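Local coordinates for protein D-alanyl-D-alanine carboxypeptidase (Bdellovibrio bacteriovorus, PDB 3V39) that probably cleaves peptidoglycan cross-links as a serine endopeptidase of the S13 (penicillin-binding protein) family, in a predatory bacterium, at residues 32-37 and 215-220; 39-44 and 279-284; 130-135 and 180-185; 211-216 and 303-308. The protein carries 1 engineered substitution. All coordinates share one frame; numbering follows the deposited sequence.

Contact 1 of 4, residues 32-37 and 215-220; sequences LASISK and SNNYIA. With TAU (2-aminoethanesulfonic acid), chain B.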
loop_
_atom_site.group_PDB
_atom_site.type_symbol
_atom_site.label_atom_id
_atom_site.label_comp_id
_atom_site.label_asym_id
_atom_site.label_seq_id
_atom_site.Cartn_x
_atom_site.Cartn_y
_atom_site.Cartn_z
ATOM N N LEU A 32 13.645 -10.307 -1.622
ATOM C CA LEU A 32 12.354 -10.372 -0.949
ATOM C C LEU A 32 11.173 -10.248 -1.908
ATOM O O LEU A 32 10.074 -10.692 -1.616
ATOM C CB LEU A 32 12.226 -9.214 0.057
ATOM C CG LEU A 32 13.290 -9.307 1.169
ATOM C CD1 LEU A 32 12.952 -8.138 2.127
ATOM C CD2 LEU A 32 13.293 -10.654 1.965
ATOM N N ALA A 33 11.397 -9.557 -3.026
ATOM C CA ALA A 33 10.241 -9.161 -3.833
ATOM C C ALA A 33 9.202 -8.428 -2.974
ATOM O O ALA A 33 9.598 -7.684 -2.084
ATOM C CB ALA A 33 9.625 -10.428 -4.569
ATOM N N SER A 34 7.901 -8.551 -3.262
ATOM C CA SER A 34 6.903 -7.722 -2.558
ATOM C C SER A 34 6.676 -8.080 -1.142
ATOM O O SER A 34 5.897 -7.337 -0.504
ATOM C CB SER A 34 5.592 -7.836 -3.294
ATOM O OG SER A 34 5.645 -7.130 -4.501
ATOM N N ILE A 35 7.315 -9.113 -0.557
ATOM C CA ILE A 35 7.208 -9.184 0.915
ATOM C C ILE A 35 7.942 -7.981 1.523
ATOM O O ILE A 35 7.679 -7.642 2.696
ATOM C CB ILE A 35 7.584 -10.525 1.577
ATOM C CG1 ILE A 35 9.085 -10.795 1.477
ATOM C CG2 ILE A 35 6.790 -11.663 0.928
ATOM C CD1 ILE A 35 9.519 -12.147 2.235
ATOM N N SER A 36 8.780 -7.270 0.746
ATOM C CA SER A 36 9.288 -5.942 1.176
ATOM C C SER A 36 8.144 -5.052 1.649
ATOM O O SER A 36 8.397 -4.179 2.533
ATOM C CB SER A 36 9.921 -5.202 -0.033
ATOM O OG SER A 36 11.085 -5.907 -0.431
ATOM N N LYS A 37 6.975 -5.140 1.049
ATOM C CA LYS A 37 5.887 -4.241 1.397
ATOM C C LYS A 37 5.446 -4.455 2.854
ATOM O O LYS A 37 4.910 -3.484 3.413
ATOM C CB LYS A 37 4.680 -4.433 0.434
ATOM C CG LYS A 37 5.129 -4.037 -1.006
ATOM C CD LYS A 37 3.936 -4.230 -1.954
ATOM C CE LYS A 37 4.223 -3.708 -3.403
ATOM N NZ LYS A 37 5.279 -4.499 -4.157
ATOM N N SER A 215 -0.680 -5.902 -3.874
ATOM C CA SER A 215 0.775 -5.813 -4.086
ATOM C C SER A 215 1.095 -4.523 -4.873
ATOM O O SER A 215 1.761 -4.549 -5.932
ATOM C CB SER A 215 1.401 -7.024 -4.752
ATOM O OG SER A 215 2.772 -7.092 -4.307
ATOM N N ASN A 216 0.681 -3.396 -4.299
ATOM C CA ASN A 216 0.678 -2.140 -5.074
ATOM C C ASN A 216 2.039 -1.425 -4.911
ATOM O O ASN A 216 2.378 -0.873 -3.845
ATOM C CB ASN A 216 -0.420 -1.258 -4.586
ATOM C CG ASN A 216 -0.600 -0.039 -5.498
ATOM O OD1 ASN A 216 0.356 0.703 -5.709
ATOM N ND2 ASN A 216 -1.860 0.216 -5.971
ATOM N N ASN A 217 2.786 -1.382 -6.011
ATOM C CA ASN A 217 4.107 -0.723 -5.963
ATOM C C ASN A 217 4.057 0.764 -5.726
ATOM O O ASN A 217 4.902 1.308 -5.013
ATOM C CB ASN A 217 4.906 -0.917 -7.285
ATOM C CG ASN A 217 5.356 -2.391 -7.488
ATOM O OD1 ASN A 217 5.247 -3.239 -6.570
ATOM N ND2 ASN A 217 5.873 -2.703 -8.686
ATOM N N TYR A 218 3.068 1.430 -6.323
ATOM C CA TYR A 218 2.958 2.891 -6.195
ATOM C C TYR A 218 2.766 3.283 -4.726
ATOM O O TYR A 218 3.428 4.220 -4.232
ATOM C CB TYR A 218 1.798 3.392 -7.065
ATOM C CG TYR A 218 1.582 4.881 -6.866
ATOM C CD1 TYR A 218 2.259 5.803 -7.655
ATOM C CD2 TYR A 218 0.593 5.359 -5.952
ATOM C CE1 TYR A 218 2.047 7.199 -7.477
ATOM C CE2 TYR A 218 0.421 6.741 -5.737
ATOM C CZ TYR A 218 1.095 7.614 -6.534
ATOM O OH TYR A 218 0.927 8.961 -6.358
ATOM N N ILE A 219 1.857 2.599 -4.038
ATOM C CA ILE A 219 1.577 2.974 -2.658
ATOM C C ILE A 219 2.844 2.683 -1.801
ATOM O O ILE A 219 3.252 3.553 -0.986
ATOM C CB ILE A 219 0.375 2.198 -2.096
ATOM C CG1 ILE A 219 -0.899 2.516 -2.871
ATOM C CG2 ILE A 219 0.216 2.599 -0.613
ATOM C CD1 ILE A 219 -2.066 1.541 -2.471
ATOM N N ALA A 220 3.468 1.504 -1.983
ATOM C CA ALA A 220 4.620 1.108 -1.184
ATOM C C ALA A 220 5.795 2.073 -1.398
ATOM O O ALA A 220 6.440 2.492 -0.430
ATOM C CB ALA A 220 5.007 -0.323 -1.547
HETATM C C1 TAU B . 6.936 -6.535 -7.944
HETATM C C2 TAU B . 5.775 -6.888 -6.994
HETATM N N1 TAU B . 6.585 -5.594 -9.085
HETATM S S TAU B . 5.632 -8.009 -5.742
HETATM O O1 TAU B . 4.290 -8.658 -5.814
HETATM O O3 TAU B . 6.784 -8.943 -5.864
#
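The polar ends of Lys37 and Asn217 meet where the two side chains cross at a slant, in a buried polar cluster: Lys37 NZ donates to Asn217 OD1 over 2.7 Å, with a C=O...N angle of 164° that puts the ammonium nearly in line with the carbonyl. A second bond from the same NZ goes to Ser34 OG (2.7 Å), three residues back, and a third reaches Ser254 O. The aliphatic part of Lys37 is straight as far as CE and turns at the last torsion (chi4 67°), which swings the nitrogen toward both oxygens. Ser215 OG sits 2.9 Å from Ser34 OG and also bonds Lys321 NZ.

Ser34 OG is covalently joined to the sulfur of the bound 2-aminoethanesulfonic acid. Its sulfonyl oxygens are held separately, O1 by Ser215 OG (2.7 Å) and O3 by the backbone N of Ser34 (2.9 Å), with Ser324 N as a further donor to the group.

Apolar packing is slight: Ala220 CB rests against Lys37 CG at 3.8 Å. At the start of helix 217-226, Asn216 OD1 caps Ile219 N, while its ND2 bonds Ala115 O.

Ser34 and Lys37 fit the SxxK motif, Ser215 and Asn217 the SxN motif, and Lys321 would belong to the KTG motif, an arrangement consistent with the active site of penicillin-binding proteins, here with its serine sulfonylated.

Contact 2 of 4, residues 39-44 and 279-284; sequences VTTLWA and YSLDKS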
loop_
_atom_site.group_PDB
_atom_site.type_symbol
_atom_site.label_atom_id
_atom_site.label_comp_id
_atom_site.label_asym_id
_atom_site.label_seq_id
_atom_site.Cartn_x
_atom_site.Cartn_y
_atom_site.Cartn_z
ATOM N N VAL A 39 7.605 -4.899 5.332
ATOM C CA VAL A 39 8.559 -4.065 6.044
ATOM C C VAL A 39 8.139 -2.582 5.973
ATOM O O VAL A 39 8.155 -1.895 6.980
ATOM C CB VAL A 39 9.953 -4.271 5.473
ATOM C CG1 VAL A 39 10.955 -3.492 6.319
ATOM C CG2 VAL A 39 10.339 -5.744 5.417
ATOM N N THR A 40 7.725 -2.119 4.781
ATOM C CA THR A 40 7.257 -0.725 4.619
ATOM C C THR A 40 6.000 -0.525 5.484
ATOM O O THR A 40 5.877 0.521 6.090
ATOM C CB THR A 40 6.964 -0.482 3.148
ATOM O OG1 THR A 40 8.184 -0.753 2.464
ATOM C CG2 THR A 40 6.458 0.968 2.893
ATOM N N THR A 41 5.167 -1.580 5.603
ATOM C CA THR A 41 3.973 -1.517 6.428
ATOM C C THR A 41 4.367 -1.298 7.876
ATOM O O THR A 41 3.770 -0.430 8.570
ATOM C CB THR A 41 3.157 -2.827 6.264
ATOM O OG1 THR A 41 2.697 -2.897 4.909
ATOM C CG2 THR A 41 1.962 -2.875 7.214
ATOM N N LEU A 42 5.322 -2.104 8.383
ATOM C CA LEU A 42 5.768 -1.917 9.767
ATOM C C LEU A 42 6.322 -0.473 9.999
ATOM O O LEU A 42 5.966 0.188 10.977
ATOM C CB LEU A 42 6.889 -2.908 10.108
ATOM C CG LEU A 42 7.634 -2.598 11.435
ATOM C CD1 LEU A 42 6.718 -2.736 12.661
ATOM C CD2 LEU A 42 8.877 -3.551 11.572
ATOM N N TRP A 43 7.149 0.004 9.068
ATOM C CA TRP A 43 7.710 1.352 9.258
ATOM C C TRP A 43 6.556 2.375 9.308
ATOM O O TRP A 43 6.587 3.278 10.152
ATOM C CB TRP A 43 8.610 1.625 8.038
ATOM C CG TRP A 43 9.480 2.865 8.230
ATOM C CD1 TRP A 43 9.774 3.471 9.406
ATOM C CD2 TRP A 43 10.217 3.540 7.198
ATOM N NE1 TRP A 43 10.628 4.523 9.179
ATOM C CE2 TRP A 43 10.924 4.590 7.831
ATOM C CE3 TRP A 43 10.321 3.387 5.802
ATOM C CZ2 TRP A 43 11.767 5.483 7.115
ATOM C CZ3 TRP A 43 11.127 4.283 5.091
ATOM C CH2 TRP A 43 11.865 5.313 5.747
ATOM N N ALA A 44 5.627 2.303 8.369
ATOM C CA ALA A 44 4.527 3.246 8.352
ATOM C C ALA A 44 3.635 3.152 9.633
ATOM O O ALA A 44 3.253 4.217 10.201
ATOM C CB ALA A 44 3.669 3.026 7.098
ATOM N N TYR A 279 6.697 -10.085 13.944
ATOM C CA TYR A 279 6.457 -10.006 15.378
ATOM C C TYR A 279 6.271 -8.545 15.799
ATOM O O TYR A 279 5.336 -8.191 16.537
ATOM C CB TYR A 279 7.653 -10.588 16.136
ATOM C CG TYR A 279 7.542 -10.392 17.667
ATOM C CD1 TYR A 279 6.980 -11.347 18.512
ATOM C CD2 TYR A 279 8.022 -9.213 18.201
ATOM C CE1 TYR A 279 6.944 -11.030 19.951
ATOM C CE2 TYR A 279 7.957 -8.909 19.544
ATOM C CZ TYR A 279 7.415 -9.801 20.359
ATOM O OH TYR A 279 7.356 -9.522 21.719
ATOM N N SER A 280 7.123 -7.668 15.252
ATOM C CA SER A 280 7.066 -6.246 15.644
ATOM C C SER A 280 5.800 -5.586 15.084
ATOM O O SER A 280 5.177 -4.784 15.720
ATOM C CB SER A 280 8.302 -5.505 15.106
ATOM O OG SER A 280 9.457 -5.966 15.860
ATOM N N LEU A 281 5.421 -5.927 13.849
ATOM C CA LEU A 281 4.236 -5.313 13.268
ATOM C C LEU A 281 2.997 -5.803 14.084
ATOM O O LEU A 281 2.071 -5.004 14.368
ATOM C CB LEU A 281 4.108 -5.798 11.817
ATOM C CG LEU A 281 2.821 -5.389 11.085
ATOM C CD1 LEU A 281 2.581 -3.829 11.108
ATOM C CD2 LEU A 281 2.899 -5.903 9.620
ATOM N N ASP A 282 2.912 -7.133 14.398
ATOM C CA ASP A 282 1.791 -7.644 15.204
ATOM C C ASP A 282 1.744 -6.921 16.560
ATOM O O ASP A 282 0.664 -6.513 16.986
ATOM C CB ASP A 282 1.959 -9.196 15.353
ATOM C CG ASP A 282 0.640 -9.921 15.627
ATOM O OD1 ASP A 282 -0.433 -9.340 15.440
ATOM O OD2 ASP A 282 0.692 -11.136 15.893
ATOM N N LYS A 283 2.910 -6.695 17.161
ATOM C CA LYS A 283 2.945 -6.022 18.478
ATOM C C LYS A 283 2.427 -4.524 18.325
ATOM O O LYS A 283 1.603 -4.076 19.159
ATOM C CB LYS A 283 4.402 -6.040 18.997
ATOM C CG LYS A 283 4.547 -5.254 20.298
ATOM C CD LYS A 283 5.987 -5.406 20.818
ATOM C CE LYS A 283 6.125 -4.527 22.053
ATOM N NZ LYS A 283 7.529 -4.681 22.606
ATOM N N SER A 284 2.858 -3.819 17.273
ATOM C CA SER A 284 2.475 -2.419 17.113
ATOM C C SER A 284 0.995 -2.330 16.807
ATOM O O SER A 284 0.288 -1.456 17.334
ATOM C CB SER A 284 3.281 -1.784 15.971
ATOM O OG SER A 284 4.659 -1.698 16.389
#
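Leu42 CD1 lies against the backbone of the opposing helix, 3.6 Å from Leu281 CA and 4.1 Å from Leu281 CB. The same methyl passes Ser280 CB at 4.0 Å, and the other branch, CD2, comes to 4.1 Å from that carbon, so both methyls of Leu42 touch Ser280 CB. In return, Leu281 CD1 reaches Leu42 CA at 4.0 Å. Beside it, Leu281 CD2 meets Thr41 CG2, also at 4.0 Å, the two side chains running at a slant to each other. No hydrogen bond joins the two segments, and the contact is van der Waals packing of methyls on side-chain carbons and on the backbone of the facing helix.

Each leucine carries CG opposite its own backbone nitrogen (chi1 168° in Leu42, 173° in Leu281), which extends its methyls across the gap between the helices. Helix 36-48, which carries the SxxK motif at its start, here packs beside helix 271-286 in the penicillin-binding protein fold; the short segments run in roughly the same direction at 37°, with axes 9.5 Å apart.

Hydroxyls at this interface are tied elsewhere. Thr41 OG1 bonds Lys37 O and Asn212 ND2, leaving its methyl to face Leu281. Ser280 OG bonds Lys276 O within its own helix, whereas Ser284 OG spans the two helices a little farther on by bonding Asp46 OD1. Farther out, Val38 and Val45 flank Leu281 along helix 36-48, Leu292 touches it from a loop, and Tyr236 of helix 229-241 packs on Leu42.

Contact 3 of 4, residues 130-135 and 180-185; sequences TVEQQA and ISFVKK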
loop_
_atom_site.group_PDB
_atom_site.type_symbol
_atom_site.label_atom_id
_atom_site.label_comp_id
_atom_site.label_asym_id
_atom_site.label_seq_id
_atom_site.Cartn_x
_atom_site.Cartn_y
_atom_site.Cartn_z
ATOM N N THR A 130 12.788 16.792 -9.470
ATOM C CA THR A 130 12.484 18.093 -8.910
ATOM C C THR A 130 10.951 18.166 -8.774
ATOM O O THR A 130 10.178 17.439 -9.489
ATOM C CB THR A 130 12.890 19.279 -9.828
ATOM O OG1 THR A 130 12.198 19.176 -11.102
ATOM C CG2 THR A 130 14.399 19.329 -10.035
ATOM N N VAL A 131 10.490 19.055 -7.892
ATOM C CA VAL A 131 9.068 19.257 -7.767
ATOM C C VAL A 131 8.438 19.848 -9.032
ATOM O O VAL A 131 7.229 19.611 -9.291
ATOM C CB VAL A 131 8.692 20.143 -6.526
ATOM C CG1 VAL A 131 9.148 19.422 -5.226
ATOM C CG2 VAL A 131 9.260 21.481 -6.617
ATOM N N GLU A 132 9.219 20.610 -9.797
ATOM C CA GLU A 132 8.638 21.197 -10.995
ATOM C C GLU A 132 8.313 20.083 -12.007
ATOM O O GLU A 132 7.269 20.155 -12.718
ATOM C CB GLU A 132 9.549 22.268 -11.608
ATOM C CG GLU A 132 9.693 23.552 -10.780
ATOM C CD GLU A 132 10.729 23.482 -9.687
ATOM O OE1 GLU A 132 11.421 22.447 -9.501
ATOM O OE2 GLU A 132 10.869 24.516 -8.994
ATOM N N GLN A 133 9.227 19.122 -12.148
ATOM C CA GLN A 133 8.948 17.994 -13.041
ATOM C C GLN A 133 7.719 17.206 -12.530
ATOM O O GLN A 133 6.783 16.888 -13.293
ATOM C CB GLN A 133 10.193 17.076 -12.996
ATOM C CG GLN A 133 9.971 15.739 -13.597
ATOM C CD GLN A 133 11.176 14.837 -13.352
ATOM O OE1 GLN A 133 12.104 15.188 -12.588
ATOM N NE2 GLN A 133 11.135 13.630 -13.896
ATOM N N GLN A 134 7.665 16.869 -11.231
ATOM C CA GLN A 134 6.457 16.232 -10.705
ATOM C C GLN A 134 5.190 17.026 -11.026
ATOM O O GLN A 134 4.178 16.441 -11.423
ATOM C CB GLN A 134 6.602 16.160 -9.186
ATOM C CG GLN A 134 5.397 15.635 -8.421
ATOM C CD GLN A 134 5.674 15.720 -6.944
ATOM O OE1 GLN A 134 6.560 15.069 -6.443
ATOM N NE2 GLN A 134 4.915 16.585 -6.244
ATOM N N ALA A 135 5.279 18.341 -10.838
ATOM C CA ALA A 135 4.066 19.144 -10.986
ATOM C C ALA A 135 3.644 19.313 -12.379
ATOM O O ALA A 135 2.457 19.474 -12.623
ATOM C CB ALA A 135 4.303 20.554 -10.339
ATOM N N ILE A 180 -5.168 25.696 -14.600
ATOM C CA ILE A 180 -4.544 24.774 -13.624
ATOM C C ILE A 180 -3.087 25.117 -13.577
ATOM O O ILE A 180 -2.443 25.188 -14.624
ATOM C CB ILE A 180 -4.743 23.312 -14.022
ATOM C CG1 ILE A 180 -6.237 22.966 -14.012
ATOM C CG2 ILE A 180 -4.078 22.431 -12.971
ATOM C CD1 ILE A 180 -6.603 21.590 -14.597
ATOM N N SER A 181 -2.541 25.355 -12.388
ATOM C CA SER A 181 -1.078 25.616 -12.294
ATOM C C SER A 181 -0.494 25.183 -10.962
ATOM O O SER A 181 -1.207 25.058 -9.971
ATOM C CB SER A 181 -0.712 27.067 -12.548
ATOM O OG SER A 181 -1.353 27.896 -11.648
ATOM N N PHE A 182 0.807 24.976 -10.954
ATOM C CA PHE A 182 1.547 24.624 -9.765
ATOM C C PHE A 182 1.909 25.887 -8.992
ATOM O O PHE A 182 2.415 26.877 -9.572
ATOM C CB PHE A 182 2.874 23.953 -10.219
ATOM C CG PHE A 182 3.845 23.631 -9.138
ATOM C CD1 PHE A 182 3.465 22.959 -8.007
ATOM C CD2 PHE A 182 5.201 23.925 -9.314
ATOM C CE1 PHE A 182 4.371 22.591 -7.033
ATOM C CE2 PHE A 182 6.125 23.528 -8.362
ATOM C CZ PHE A 182 5.749 22.876 -7.238
ATOM N N VAL A 183 1.628 25.850 -7.684
ATOM C CA VAL A 183 2.091 26.922 -6.769
ATOM C C VAL A 183 2.734 26.226 -5.575
ATOM O O VAL A 183 2.054 25.511 -4.789
ATOM C CB VAL A 183 0.916 27.770 -6.290
ATOM C CG1 VAL A 183 1.394 28.749 -5.253
ATOM C CG2 VAL A 183 0.283 28.511 -7.506
ATOM N N LYS A 184 4.059 26.410 -5.398
ATOM C CA LYS A 184 4.724 25.787 -4.249
ATOM C C LYS A 184 4.174 26.304 -2.948
ATOM O O LYS A 184 3.717 27.445 -2.855
ATOM C CB LYS A 184 6.227 26.121 -4.241
ATOM C CG LYS A 184 6.998 25.606 -5.389
ATOM C CD LYS A 184 8.510 25.887 -5.147
ATOM C CE LYS A 184 9.376 25.318 -6.254
ATOM N NZ LYS A 184 10.814 25.707 -6.074
ATOM N N LYS A 185 4.290 25.491 -1.923
ATOM C CA LYS A 185 3.784 25.837 -0.633
ATOM C C LYS A 185 4.385 27.184 -0.173
ATOM O O LYS A 185 3.668 27.994 0.384
ATOM C CB LYS A 185 4.131 24.714 0.354
ATOM C CG LYS A 185 3.675 24.984 1.769
ATOM C CD LYS A 185 3.933 23.712 2.653
ATOM C CE LYS A 185 3.583 24.016 4.119
ATOM N NZ LYS A 185 3.716 22.813 5.034
#
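Phe182 turns its ring toward Ala135 because CG stands opposite its backbone N (chi1 174°), carrying the ring off the strand toward the helix. Across from it, Val131 carries CG2 in the more hindered position, between its own N and carbonyl carbon, and this branch does the touching. The methyl of Ala135 sits over one face of the ring in a CH-pi contact, CB being 3.5 Å from the centroid and only 18° off the normal. It lies toward the CG side, with CB 3.3 Å from Phe182 CG. Val131 CG2 approaches instead at the far edge, near the ring plane, 3.8 Å from Phe182 CZ. Ala135 and Val131, one helical turn apart, make the main contacts with the ring, and Glu132 CG comes near it obliquely.

This is helix-on-sheet packing: helix 131-146 lies against strand 176-182, an outermost strand of the mixed six-stranded sheet, and the short segments run nearly antiparallel at 163° with axes 9.6 Å apart. Phe105 of the neighbouring strand 99-105 also touches Ala135.

A charged pair borders the apolar patch on the solvent side. Lys184, extended beyond CG, sends NZ to Glu132 OE2 at 3.2 Å, a salt bridge whose hydrogen bond is weak. Glu132 bends at its second torsion to bring its carboxylate there, and Lys184 CE passes Val131 CG2 at 3.9 Å. At the helix start Thr130 OG1 caps Gln133 N over 3.2 Å. Beyond the ring, Arg139 from farther along the helix bonds Ile180 O.

Contact 4 of 4, residues 211-216 and 303-308; sequences MNNQSN and KASTVG. With TAU (2-aminoethanesulfonic acid), chain B.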
loop_
_atom_site.group_PDB
_atom_site.type_symbol
_atom_site.label_atom_id
_atom_site.label_comp_id
_atom_site.label_asym_id
_atom_site.label_seq_id
_atom_site.Cartn_x
_atom_site.Cartn_y
_atom_site.Cartn_z
ATOM N N MET A 211 -2.863 -1.812 -0.348
ATOM C CA MET A 211 -1.518 -2.087 -0.894
ATOM C C MET A 211 -1.188 -3.595 -0.817
ATOM O O MET A 211 -0.614 -4.149 -1.751
ATOM C CB MET A 211 -0.485 -1.244 -0.113
ATOM C CG MET A 211 0.985 -1.608 -0.455
ATOM S SD MET A 211 2.121 -0.665 0.565
ATOM C CE MET A 211 2.131 -1.633 2.100
ATOM N N ASN A 212 -1.409 -4.205 0.344
ATOM C CA ASN A 212 -0.951 -5.586 0.573
ATOM C C ASN A 212 -1.959 -6.565 -0.017
ATOM O O ASN A 212 -1.620 -7.755 -0.156
ATOM C CB ASN A 212 -0.704 -5.818 2.082
ATOM C CG ASN A 212 0.551 -5.125 2.518
ATOM O OD1 ASN A 212 1.523 -4.988 1.764
ATOM N ND2 ASN A 212 0.498 -4.624 3.772
ATOM N N ASN A 213 -3.170 -6.092 -0.396
ATOM C CA ASN A 213 -4.031 -7.002 -1.117
ATOM C C ASN A 213 -3.583 -7.069 -2.556
ATOM O O ASN A 213 -3.543 -8.179 -3.129
ATOM C CB ASN A 213 -5.481 -6.456 -1.136
ATOM C CG ASN A 213 -6.321 -6.874 0.077
ATOM O OD1 ASN A 213 -5.921 -7.709 0.937
ATOM N ND2 ASN A 213 -7.517 -6.251 0.172
ATOM N N GLN A 214 -3.316 -5.919 -3.141
ATOM C CA GLN A 214 -3.004 -5.842 -4.561
ATOM C C GLN A 214 -1.552 -6.104 -4.882
ATOM O O GLN A 214 -1.181 -6.443 -6.045
ATOM C CB GLN A 214 -3.192 -4.401 -5.114
ATOM C CG GLN A 214 -4.601 -3.857 -5.050
ATOM C CD GLN A 214 -4.622 -2.583 -5.798
ATOM O OE1 GLN A 214 -3.986 -1.610 -5.389
ATOM N NE2 GLN A 214 -5.436 -2.534 -6.813
ATOM N N SER A 215 -0.680 -5.902 -3.874
ATOM C CA SER A 215 0.775 -5.813 -4.086
ATOM C C SER A 215 1.095 -4.523 -4.873
ATOM O O SER A 215 1.761 -4.549 -5.932
ATOM C CB SER A 215 1.401 -7.024 -4.752
ATOM O OG SER A 215 2.772 -7.092 -4.307
ATOM N N ASN A 216 0.681 -3.396 -4.299
ATOM C CA ASN A 216 0.678 -2.140 -5.074
ATOM C C ASN A 216 2.039 -1.425 -4.911
ATOM O O ASN A 216 2.378 -0.873 -3.845
ATOM C CB ASN A 216 -0.420 -1.258 -4.586
ATOM C CG ASN A 216 -0.600 -0.039 -5.498
ATOM O OD1 ASN A 216 0.356 0.703 -5.709
ATOM N ND2 ASN A 216 -1.860 0.216 -5.971
ATOM N N LYS A 303 -10.987 -11.906 -1.341
ATOM C CA LYS A 303 -11.069 -12.324 -2.738
ATOM C C LYS A 303 -10.413 -11.318 -3.677
ATOM O O LYS A 303 -9.846 -11.737 -4.659
ATOM C CB LYS A 303 -12.544 -12.461 -3.140
ATOM C CG LYS A 303 -13.306 -13.361 -2.200
ATOM C CD LYS A 303 -14.783 -13.528 -2.701
ATOM C CE LYS A 303 -15.677 -14.292 -1.705
ATOM N NZ LYS A 303 -16.144 -13.372 -0.607
ATOM N N ALA A 304 -10.331 -10.035 -3.285
ATOM C CA ALA A 304 -9.656 -9.063 -4.134
ATOM C C ALA A 304 -8.215 -8.892 -3.649
ATOM O O ALA A 304 -7.767 -7.708 -3.281
ATOM C CB ALA A 304 -10.411 -7.725 -4.097
ATOM N N SER A 305 -7.510 -10.047 -3.597
ATOM C CA SER A 305 -6.102 -10.013 -3.208
ATOM C C SER A 305 -5.336 -11.129 -3.897
ATOM O O SER A 305 -5.927 -12.108 -4.441
ATOM C CB SER A 305 -5.954 -10.197 -1.653
ATOM O OG SER A 305 -6.107 -11.597 -1.303
ATOM N N THR A 306 -4.018 -11.081 -3.780
ATOM C CA THR A 306 -3.206 -12.114 -4.388
ATOM C C THR A 306 -3.277 -13.450 -3.646
ATOM O O THR A 306 -2.724 -14.438 -4.174
ATOM C CB THR A 306 -1.744 -11.700 -4.470
ATOM O OG1 THR A 306 -1.232 -11.479 -3.143
ATOM C CG2 THR A 306 -1.641 -10.350 -5.217
ATOM N N VAL A 307 -3.945 -13.532 -2.510
ATOM C CA VAL A 307 -4.156 -14.853 -1.895
ATOM C C VAL A 307 -5.643 -15.234 -1.840
ATOM O O VAL A 307 -6.006 -16.204 -1.159
ATOM C CB VAL A 307 -3.535 -14.942 -0.451
ATOM C CG1 VAL A 307 -1.992 -14.807 -0.537
ATOM C CG2 VAL A 307 -4.087 -13.816 0.478
ATOM N N GLY A 308 -6.477 -14.548 -2.616
ATOM C CA GLY A 308 -7.891 -14.936 -2.644
ATOM C C GLY A 308 -8.045 -16.332 -3.236
ATOM O O GLY A 308 -8.963 -17.024 -2.849
HETATM C C1 TAU B . 6.936 -6.535 -7.944
HETATM C C2 TAU B . 5.775 -6.888 -6.994
HETATM N N1 TAU B . 6.585 -5.594 -9.085
HETATM S S TAU B . 5.632 -8.009 -5.742
HETATM O O1 TAU B . 4.290 -8.658 -5.814
HETATM O O3 TAU B . 6.784 -8.943 -5.864
HETATM O O HOH W 1 -0.440 -8.959 -2.233
HETATM O O HOH W 2 -8.387 -4.989 -2.389
#
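Asn213 O receives two donors from the loop: Thr306 N at 3.0 Å, almost in line with the carbonyl (C=O...N 162°), and a CA-H...O contact from Ser305 CA at 3.1 Å. The N-H...O bond from Thr306 is somewhat bent, 142° at the hydrogen.

Two waters flank this direct link. One donates to Asn212 O at 2.7 Å and also bonds Thr306 OG1, which in turn bonds Thr322 OG1 of strand 318-325. The other accepts from Asn213 ND2 and donates to Ala304 O at 2.9 Å. The Asn213 side chain leans along the loop, with CB 3.4 Å from Ala304 O and OD1 3.6 Å from Ser305 CB. Thr306 points its methyl CG2 toward the helix end: with chi1 at 61°, OG1 stands between N and the carbonyl carbon, and CG2 lies opposite the carbonyl carbon, beside N, where it meets Asn213 O at 3.6 Å.

The loop has its own supports. Ser305 OG accepts from Val307 N in an ST turn and bonds Asp302 O, while Ser305 to Gly308 form a type I beta turn. On the helix side, Gln214 OE1 takes a nearly straight bond from Asn216 ND2, and Gln214 NE2 reaches Glu116 O.

The carbonyls of Asn212 and Asn213, at the C-terminal end of helix 204-214, thus find donors in the loop and in water rather than in a further helical turn. The helix therefore ends on a polar, partly hydrated seam just before Ser215 of the ligand pocket, and the loop and its waters satisfy the last carbonyls of the helix that leads there.

How the contacts relate
Contacts 1 and 2 are buried and share helix 36-48: its start holds the polar and covalent chemistry of contact 1, and its next turns give the apolar packing of contact 2. Contact 4 shares Ser215 and Asn216 with contact 1 but lies nearer the surface, where water joins backbone bonds; Met211 packs on Ala220 and Lys37 between them. Thr41 of contact 2 probably bonds Asn212 of contact 4, linking those two directly. Contact 3 stands apart, its centre about 27 Å from that of contact 1, on the surface, where helix 131-146 packs on edge strand 176-182 of the mixed sheet and an aromatic ring and a salt bridge with a weak hydrogen bond replace active-site polarity.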